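Long-range contacts in putative uronate isomerase (Thermotoga maritima, PDB 4NAR), which probably acts as a racemase of lactate or of a related hydroxy acid, although its own substrate is not established: residues 38-42 with 277-281; 71-75 with 313-317; 22-26 with 217-221. One frame throughout, in Å; residues are numbered along the deposited sequence.

Overall arrangement
Contacts 1 and 2 lie near the centre of the molecule, their centres about 11 Å apart. Each joins a loop following a strand of the mixed sheet (31-36 or 63-68) to a loop following a strand of the parallel sheet (268-274 or 302-308). They touch each other through the salt bridges Asp-280 to Arg-74 and Glu-281 to Arg-313, and share a water. Both are partly buried, polar and hydrated, and have anions bound beside them. Contact 3, with its centre about 28 Å from that of contact 1, instead packs helix 12-24 on strand 217-227 of the mixed sheet. It is more buried and mostly apolar, with one arginine-aspartate pair at its exposed edge.

Contact 1. Residues 38-42 with 277-281; sequences DYTRV and EEYDE. With ACT (acetate ion), chain E; SO4 (sulfate ion), chain C.
Tyr-39 meets Asp-280 at about a right angle, with the phenol ring and the carboxylate plane 59° apart. CG of Tyr-39 is wedged between its backbone N and carbonyl carbon (chi1 73°), which swings the ring end over to residues 277-281. There Tyr-39 OH lies 2.9 Å from Asp-280 OD2, and CB of Asp-280 sits at the ring edge, in its plane. The carbonyl O of Glu-278 comes to 3.4 Å from Tyr-39 CE2. Water 1, also at the ring edge, links Tyr-39 OH to Glu-281 by donating to OE2.

Val-42 and Glu-278 likewise cross nearly perpendicularly. CG2 of Val-42 packs 3.7 Å from CD of Glu-278, whose chain bends at chi2 (-94°); the carboxylate at its end pairs with Lys-417. The CG methylene of Glu-278 also rests near the rim of one face of the Tyr-279 ring, while CE1 of that ring approaches Thr-40 O at 3.7 Å. Water 2 donates to the same Thr-40 O and accepts from Val-42 N, with a weak third link to Tyr-279 OH.

Residues 38-41 form a type I turn. Arg-41 leads away from residues 277-281, and its NH2 donates to acetate O at 2.6 Å; the guanidinium edge also faces a sulfate, which His-154 and Lys-164 bind as well. These anions, probably from the crystallisation liquor, are consistent with an anion-binding pocket beside the contact.

Asp-280 OD2 is further bridged to Arg-74 and Arg-313, so two cations probably stabilise its negative charge. By contrast, Thr-40 OG1, 3.6 Å from Glu-278 O, is buried without a polar partner. The chemistry thus implies a joint in which waters bridge the two loops, while the arginines on Asp-280 tie it to the neighbouring loops.

Contact 2. Residues 71-75 with 313-317; sequences GTHRT and RFHSN. With SO4 (sulfate ion), chain B.
With chi1 at -161°, the His-315 ring swings away from its own backbone N, while Thr-72 holds OG1 between its N and carbonyl carbon; together these turns bring the imidazole edge to the hydroxyl. Both residues lie in loops that follow parallel strands, 63-68 in one alpha/beta sheet and 302-308 in the other. The two side chains cross at about a right angle, and NE2 donates to OG1 over 3.2 Å, the oxygen only 3° out of the ring plane. Asn-317 N donates to ND1 of the same ring, which fixes its rotation and leaves NE2 as the donor. Thr-72 OG1 in turn binds sulfate O3 at 2.7 Å, and Thr-72 N binds O2, making a short relay from histidine to anion.

Arg-74 and Arg-313 also cross nearly perpendicularly, their guanidinium planes 68° apart, with CD of Arg-74 at 3.8 Å from NH2 of Arg-313. Both guanidinium groups bridge to Asp-280, and Arg-313 NE also to Glu-281, which probably offsets their like charges. Beside them Ser-316 OG lies 3.3 Å from Arg-74 CB. Water 3 spans the loops, donating to Thr-72 O at 2.8 Å and hydrogen-bonded to Ser-316 OG at 3.1 Å.

Contact 3. Residues 22-26 with 217-221; sequences LVEDL and RSFTL
The Phe-219 ring has Leu-22 CD1 over one face and NH2 of Arg-217 in plane at its edge. The methyl stands 3.8 Å from the ring centroid and 21° off the normal, which is a CH-pi contact; it leans toward the CD1-CE1 side of the ring, 3.6 Å from Phe-219 CD1. A second methyl, Leu-26 CD1, approaches obliquely to 3.7 Å from Phe-219 CZ. The Arg-217 guanidinium in turn has Phe-219 CZ near the rim of one face and Asp-25 O at its edge.

Arg-217 bends at chi3 (66°), bringing its end to the CZ edge of the ring and toward Asp-25. NH1 donates to Asp-25 O at 3.3 Å from within the guanidinium plane, but it reaches that oxygen from 43° above the carbonyl plane, away from a lone pair. NH2 makes a long salt bridge to Asp-25 OD1 at 3.5 Å, weak as a hydrogen bond. The arginine is also paired with Glu-240, so its charge is probably balanced by two carboxylates, and Leu-26 CD1 packs 3.5 Å from NH1. Farther along, CD2 of Leu-22 meets CD2 of Leu-221 at 4.2 Å.

Residues 217, 219 and 221 alternate along the strand to face helix 12-24, while Thr-220 touches helix 241-259. Strand 217-227 runs between strands 144-150 and 231-240 of the mixed sheet, and Phe-146 from the former meets the Phe-219 ring. Helix 45-58 lies alongside, touching Val-23 and Leu-221, so two helices pack together over this side of the sheet.

Contact 1. Residues 38-42 with 277-281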
loop_
_atom_site.group_PDB
_atom_site.type_symbol
_atom_site.label_atom_id
_atom_site.label_comp_id
_atom_site.label_asym_id
_atom_site.label_seq_id
_atom_site.Cartn_x
_atom_site.Cartn_y
_atom_site.Cartn_z
ATOM N N ASP A 38 1.679 -6.246 6.314
ATOM C CA ASP A 38 2.313 -5.849 7.577
ATOM C C ASP A 38 1.305 -5.200 8.538
ATOM O O ASP A 38 0.100 -5.177 8.244
ATOM C CB ASP A 38 3.539 -4.953 7.343
ATOM C CG ASP A 38 3.179 -3.627 6.684
ATOM O OD1 ASP A 38 1.979 -3.458 6.352
ATOM O OD2 ASP A 38 4.086 -2.767 6.487
ATOM N N TYR A 39 1.805 -4.682 9.669
ATOM C CA TYR A 39 0.960 -4.114 10.738
ATOM C C TYR A 39 0.096 -2.975 10.182
ATOM O O TYR A 39 -0.894 -2.560 10.797
ATOM C CB TYR A 39 1.832 -3.582 11.892
ATOM C CG TYR A 39 2.567 -2.297 11.532
ATOM C CD1 TYR A 39 3.776 -2.333 10.839
ATOM C CD2 TYR A 39 2.030 -1.043 11.853
ATOM C CE1 TYR A 39 4.433 -1.169 10.485
ATOM C CE2 TYR A 39 2.685 0.129 11.500
ATOM C CZ TYR A 39 3.889 0.061 10.820
ATOM O OH TYR A 39 4.551 1.223 10.457
ATOM N N THR A 40 0.514 -2.480 9.019
ATOM C CA THR A 40 -0.097 -1.348 8.336
ATOM C C THR A 40 -1.440 -1.742 7.701
ATOM O O THR A 40 -2.303 -0.886 7.451
ATOM C CB THR A 40 0.918 -0.785 7.285
ATOM O OG1 THR A 40 1.473 0.454 7.754
ATOM C CG2 THR A 40 0.325 -0.648 5.883
ATOM N N ARG A 41 -1.618 -3.037 7.450
ATOM C CA ARG A 41 -2.860 -3.535 6.847
ATOM C C ARG A 41 -3.774 -4.206 7.863
ATOM O O ARG A 41 -3.426 -5.245 8.441
ATOM C CB ARG A 41 -2.557 -4.526 5.724
ATOM C CG ARG A 41 -1.788 -3.915 4.566
ATOM C CD ARG A 41 -2.726 -3.146 3.658
ATOM N NE ARG A 41 -2.053 -2.801 2.412
ATOM C CZ ARG A 41 -1.998 -3.589 1.337
ATOM N NH1 ARG A 41 -2.596 -4.784 1.337
ATOM N NH2 ARG A 41 -1.344 -3.164 0.255
ATOM N N VAL A 42 -4.942 -3.611 8.082
ATOM C CA VAL A 42 -5.958 -4.242 8.921
ATOM C C VAL A 42 -6.861 -5.103 8.029
ATOM O O VAL A 42 -7.657 -4.583 7.230
ATOM C CB VAL A 42 -6.767 -3.188 9.727
ATOM C CG1 VAL A 42 -7.613 -3.859 10.825
ATOM C CG2 VAL A 42 -5.807 -2.171 10.351
ATOM N N GLU A 277 -4.372 3.573 14.841
ATOM C CA GLU A 277 -3.043 3.195 15.315
ATOM C C GLU A 277 -2.168 2.560 14.217
ATOM O O GLU A 277 -0.937 2.665 14.261
ATOM C CB GLU A 277 -3.205 2.209 16.491
ATOM C CG GLU A 277 -2.005 2.105 17.461
ATOM C CD GLU A 277 -1.375 0.704 17.527
ATOM O OE1 GLU A 277 -0.210 0.550 17.080
ATOM O OE2 GLU A 277 -2.031 -0.235 18.042
ATOM N N GLU A 278 -2.804 1.897 13.248
ATOM C CA GLU A 278 -2.091 1.149 12.209
ATOM C C GLU A 278 -1.245 2.054 11.295
ATOM O O GLU A 278 -0.235 1.617 10.734
ATOM C CB GLU A 278 -3.065 0.320 11.361
ATOM C CG GLU A 278 -4.011 1.154 10.502
ATOM C CD GLU A 278 -5.354 1.405 11.183
ATOM O OE1 GLU A 278 -5.450 1.240 12.430
ATOM O OE2 GLU A 278 -6.318 1.766 10.463
ATOM N N TYR A 279 -1.664 3.305 11.134
ATOM C CA TYR A 279 -0.872 4.250 10.359
ATOM C C TYR A 279 0.104 4.987 11.282
ATOM O O TYR A 279 -0.273 5.827 12.086
ATOM C CB TYR A 279 -1.758 5.199 9.560
ATOM C CG TYR A 279 -2.617 4.485 8.530
ATOM C CD1 TYR A 279 -2.146 3.363 7.850
ATOM C CD2 TYR A 279 -3.906 4.931 8.239
ATOM C CE1 TYR A 279 -2.933 2.708 6.904
ATOM C CE2 TYR A 279 -4.703 4.288 7.294
ATOM C CZ TYR A 279 -4.211 3.172 6.633
ATOM O OH TYR A 279 -4.992 2.527 5.695
ATOM N N ASP A 280 1.374 4.645 11.122
ATOM C CA ASP A 280 2.419 4.902 12.104
ATOM C C ASP A 280 3.065 6.282 11.935
ATOM O O ASP A 280 3.737 6.806 12.835
ATOM C CB ASP A 280 3.499 3.828 11.894
ATOM C CG ASP A 280 3.844 3.116 13.156
ATOM O OD1 ASP A 280 3.188 3.421 14.166
ATOM O OD2 ASP A 280 4.757 2.257 13.155
ATOM N N GLU A 281 2.882 6.844 10.751
ATOM C CA GLU A 281 3.685 7.970 10.324
ATOM C C GLU A 281 2.973 8.569 9.136
ATOM O O GLU A 281 2.027 7.962 8.603
ATOM C CB GLU A 281 5.067 7.477 9.900
ATOM C CG GLU A 281 5.001 6.531 8.714
ATOM C CD GLU A 281 6.137 5.511 8.676
ATOM O OE1 GLU A 281 6.947 5.462 9.632
ATOM O OE2 GLU A 281 6.209 4.743 7.683
HETATM C C ACT E . -0.701 -5.810 -0.855
HETATM O O ACT E . -1.026 -4.927 -1.668
HETATM O OXT ACT E . -1.531 -6.729 -0.736
HETATM C CH3 ACT E . 0.594 -5.746 -0.089
HETATM S S SO4 C . -0.030 0.177 1.197
HETATM O O1 SO4 C . -0.506 -0.813 0.207
HETATM O O2 SO4 C . 0.940 -0.464 2.105
HETATM O O3 SO4 C . 0.624 1.334 0.562
HETATM O O4 SO4 C . -1.199 0.628 1.958
HETATM O O HOH W 1 6.523 1.994 8.951
HETATM O O HOH W 2 -5.172 -0.729 6.509
#

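Contact 2. Residues 71-75 with 313-317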
loop_
_atom_site.group_PDB
_atom_site.type_symbol
_atom_site.label_atom_id
_atom_site.label_comp_id
_atom_site.label_asym_id
_atom_site.label_seq_id
_atom_site.Cartn_x
_atom_site.Cartn_y
_atom_site.Cartn_z
ATOM N N GLY A 71 7.434 -3.379 1.954
ATOM C CA GLY A 71 7.762 -2.221 1.133
ATOM C C GLY A 71 8.847 -1.412 1.847
ATOM O O GLY A 71 9.797 -1.991 2.391
ATOM N N THR A 72 8.715 -0.085 1.879
ATOM C CA THR A 72 9.685 0.738 2.621
ATOM C C THR A 72 9.388 0.845 4.124
ATOM O O THR A 72 10.153 1.483 4.859
ATOM C CB THR A 72 9.788 2.183 2.067
ATOM O OG1 THR A 72 8.497 2.795 2.093
ATOM C CG2 THR A 72 10.329 2.198 0.637
ATOM N N HIS A 73 8.282 0.239 4.573
ATOM C CA HIS A 73 7.850 0.353 5.973
ATOM C C HIS A 73 8.808 -0.298 6.969
ATOM O O HIS A 73 9.619 -1.154 6.597
ATOM C CB HIS A 73 6.468 -0.268 6.182
ATOM C CG HIS A 73 5.405 0.297 5.301
ATOM N ND1 HIS A 73 4.148 -0.267 5.208
ATOM C CD2 HIS A 73 5.409 1.361 4.464
ATOM C CE1 HIS A 73 3.420 0.435 4.355
ATOM N NE2 HIS A 73 4.161 1.425 3.887
ATOM N N ARG A 74 8.674 0.083 8.241
ATOM C CA ARG A 74 9.554 -0.421 9.307
ATOM C C ARG A 74 9.463 -1.938 9.453
ATOM O O ARG A 74 8.489 -2.566 9.008
ATOM C CB ARG A 74 9.259 0.247 10.667
ATOM C CG ARG A 74 7.824 0.030 11.220
ATOM C CD ARG A 74 7.749 0.420 12.720
ATOM N NE ARG A 74 6.428 0.214 13.320
ATOM C CZ ARG A 74 5.994 -0.950 13.812
ATOM N NH1 ARG A 74 6.774 -2.028 13.765
ATOM N NH2 ARG A 74 4.771 -1.044 14.342
ATOM N N THR A 75 10.487 -2.523 10.069
ATOM C CA THR A 75 10.457 -3.929 10.415
ATOM C C THR A 75 9.424 -4.141 11.506
ATOM O O THR A 75 9.115 -3.225 12.284
ATOM C CB THR A 75 11.820 -4.409 10.945
ATOM O OG1 THR A 75 12.253 -3.525 11.995
ATOM C CG2 THR A 75 12.846 -4.411 9.831
ATOM N N ARG A 313 6.389 11.255 13.324
ATOM C CA ARG A 313 7.404 11.199 12.264
ATOM C C ARG A 313 6.777 11.112 10.861
ATOM O O ARG A 313 5.584 10.833 10.713
ATOM C CB ARG A 313 8.341 10.012 12.488
ATOM C CG ARG A 313 7.745 8.711 11.963
ATOM C CD ARG A 313 8.397 7.516 12.620
ATOM N NE ARG A 313 7.914 6.246 12.075
ATOM C CZ ARG A 313 7.391 5.259 12.809
ATOM N NH1 ARG A 313 7.262 5.405 14.127
ATOM N NH2 ARG A 313 6.991 4.129 12.220
ATOM N N PHE A 314 7.582 11.360 9.833
ATOM C CA PHE A 314 7.088 11.296 8.465
ATOM C C PHE A 314 7.339 9.921 7.853
ATOM O O PHE A 314 6.486 9.387 7.125
ATOM C CB PHE A 314 7.726 12.389 7.607
ATOM C CG PHE A 314 7.369 13.772 8.051
ATOM C CD1 PHE A 314 6.229 14.405 7.545
ATOM C CD2 PHE A 314 8.147 14.431 9.005
ATOM C CE1 PHE A 314 5.876 15.687 7.980
ATOM C CE2 PHE A 314 7.815 15.714 9.439
ATOM C CZ PHE A 314 6.675 16.343 8.928
ATOM N N HIS A 315 8.516 9.368 8.132
ATOM C CA HIS A 315 8.868 8.024 7.674
ATOM C C HIS A 315 9.737 7.414 8.766
ATOM O O HIS A 315 10.384 8.161 9.506
ATOM C CB HIS A 315 9.634 8.089 6.344
ATOM C CG HIS A 315 9.639 6.798 5.581
ATOM N ND1 HIS A 315 10.473 5.740 5.895
ATOM C CD2 HIS A 315 8.915 6.396 4.504
ATOM C CE1 HIS A 315 10.258 4.745 5.049
ATOM N NE2 HIS A 315 9.319 5.119 4.193
ATOM N N SER A 316 9.755 6.085 8.889
ATOM C CA SER A 316 10.556 5.458 9.949
ATOM C C SER A 316 12.028 5.305 9.544
ATOM O O SER A 316 12.923 5.262 10.400
ATOM C CB SER A 316 9.959 4.116 10.391
ATOM O OG SER A 316 9.753 3.244 9.284
ATOM N N ASN A 317 12.267 5.218 8.238
ATOM C CA ASN A 317 13.620 5.220 7.700
ATOM C C ASN A 317 14.230 6.635 7.789
ATOM O O ASN A 317 13.763 7.555 7.111
ATOM C CB ASN A 317 13.588 4.732 6.255
ATOM C CG ASN A 317 14.968 4.650 5.637
ATOM O OD1 ASN A 317 15.464 5.634 5.087
ATOM N ND2 ASN A 317 15.598 3.474 5.725
HETATM S S SO4 B . 6.117 1.999 -0.337
HETATM O O1 SO4 B . 5.775 1.624 -1.720
HETATM O O2 SO4 B . 6.345 0.777 0.451
HETATM O O3 SO4 B . 7.319 2.845 -0.349
HETATM O O4 SO4 B . 4.998 2.763 0.255
HETATM O O HOH W 3 11.608 2.052 7.148
HETATM O O HOH W 1 6.523 1.994 8.951
#

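Contact 3. Residues 22-26 with 217-221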
loop_
_atom_site.group_PDB
_atom_site.type_symbol
_atom_site.label_atom_id
_atom_site.label_comp_id
_atom_site.label_asym_id
_atom_site.label_seq_id
_atom_site.Cartn_x
_atom_site.Cartn_y
_atom_site.Cartn_z
ATOM N N LEU A 22 -7.375 -26.424 -1.124
ATOM C CA LEU A 22 -6.077 -26.028 -1.682
ATOM C C LEU A 22 -4.898 -26.896 -1.191
ATOM O O LEU A 22 -4.038 -27.299 -1.992
ATOM C CB LEU A 22 -5.818 -24.548 -1.386
ATOM C CG LEU A 22 -4.375 -24.047 -1.400
ATOM C CD1 LEU A 22 -3.877 -23.830 -2.822
ATOM C CD2 LEU A 22 -4.284 -22.765 -0.598
ATOM N N VAL A 23 -4.872 -27.181 0.116
ATOM C CA VAL A 23 -3.824 -28.003 0.724
ATOM C C VAL A 23 -3.910 -29.454 0.263
ATOM O O VAL A 23 -2.892 -30.114 0.033
ATOM C CB VAL A 23 -3.889 -27.954 2.268
ATOM C CG1 VAL A 23 -3.035 -29.066 2.885
ATOM C CG2 VAL A 23 -3.439 -26.580 2.775
ATOM N N GLU A 24 -5.139 -29.940 0.125
ATOM C CA GLU A 24 -5.382 -31.291 -0.363
ATOM C C GLU A 24 -4.776 -31.480 -1.758
ATOM O O GLU A 24 -4.274 -32.560 -2.078
ATOM C CB GLU A 24 -6.891 -31.604 -0.335
ATOM C CG GLU A 24 -7.442 -32.331 -1.557
ATOM C CD GLU A 24 -8.541 -31.533 -2.265
ATOM O OE1 GLU A 24 -9.696 -31.550 -1.770
ATOM O OE2 GLU A 24 -8.246 -30.886 -3.307
ATOM N N ASP A 25 -4.802 -30.422 -2.568
ATOM C CA ASP A 25 -4.239 -30.468 -3.916
ATOM C C ASP A 25 -2.712 -30.254 -3.944
ATOM O O ASP A 25 -2.067 -30.475 -4.970
ATOM C CB ASP A 25 -4.974 -29.489 -4.839
ATOM C CG ASP A 25 -4.030 -28.581 -5.609
ATOM O OD1 ASP A 25 -3.794 -28.837 -6.819
ATOM O OD2 ASP A 25 -3.514 -27.611 -4.992
ATOM N N LEU A 26 -2.132 -29.839 -2.822
ATOM C CA LEU A 26 -0.673 -29.796 -2.719
ATOM C C LEU A 26 -0.133 -31.206 -2.559
ATOM O O LEU A 26 -0.671 -31.992 -1.780
ATOM C CB LEU A 26 -0.212 -28.949 -1.536
ATOM C CG LEU A 26 0.138 -27.488 -1.820
ATOM C CD1 LEU A 26 0.555 -27.280 -3.277
ATOM C CD2 LEU A 26 -1.024 -26.579 -1.441
ATOM N N ARG A 217 5.574 -23.968 -6.396
ATOM C CA ARG A 217 4.223 -23.584 -6.826
ATOM C C ARG A 217 3.809 -22.314 -6.075
ATOM O O ARG A 217 4.006 -22.222 -4.858
ATOM C CB ARG A 217 3.212 -24.694 -6.528
ATOM C CG ARG A 217 3.438 -26.008 -7.285
ATOM C CD ARG A 217 2.318 -27.002 -6.963
ATOM N NE ARG A 217 1.016 -26.546 -7.459
ATOM C CZ ARG A 217 -0.138 -27.175 -7.242
ATOM N NH1 ARG A 217 -0.166 -28.295 -6.517
ATOM N NH2 ARG A 217 -1.267 -26.676 -7.745
ATOM N N SER A 218 3.230 -21.349 -6.788
ATOM C CA SER A 218 2.900 -20.043 -6.199
ATOM C C SER A 218 1.405 -19.763 -6.105
ATOM O O SER A 218 0.699 -19.797 -7.113
ATOM C CB SER A 218 3.520 -18.923 -7.031
ATOM O OG SER A 218 4.914 -18.885 -6.823
ATOM N N PHE A 219 0.921 -19.416 -4.921
ATOM C CA PHE A 219 -0.500 -19.148 -4.790
ATOM C C PHE A 219 -0.794 -17.730 -4.398
ATOM O O PHE A 219 -0.055 -17.111 -3.636
ATOM C CB PHE A 219 -1.142 -20.134 -3.816
ATOM C CG PHE A 219 -0.937 -21.563 -4.224
ATOM C CD1 PHE A 219 -1.766 -22.148 -5.181
ATOM C CD2 PHE A 219 0.135 -22.299 -3.722
ATOM C CE1 PHE A 219 -1.558 -23.469 -5.602
ATOM C CE2 PHE A 219 0.355 -23.629 -4.137
ATOM C CZ PHE A 219 -0.492 -24.210 -5.082
ATOM N N THR A 220 -1.864 -17.202 -4.965
ATOM C CA THR A 220 -2.388 -15.935 -4.512
ATOM C C THR A 220 -3.660 -16.191 -3.723
ATOM O O THR A 220 -4.537 -16.961 -4.142
ATOM C CB THR A 220 -2.659 -14.943 -5.668
ATOM O OG1 THR A 220 -3.276 -13.765 -5.132
ATOM C CG2 THR A 220 -3.581 -15.553 -6.754
ATOM N N LEU A 221 -3.726 -15.584 -2.550
ATOM C CA LEU A 221 -4.907 -15.649 -1.712
ATOM C C LEU A 221 -5.313 -14.184 -1.522
ATOM O O LEU A 221 -4.822 -13.497 -0.619
ATOM C CB LEU A 221 -4.583 -16.367 -0.393
ATOM C CG LEU A 221 -4.049 -17.801 -0.574
ATOM C CD1 LEU A 221 -2.539 -17.847 -0.766
ATOM C CD2 LEU A 221 -4.454 -18.719 0.576
#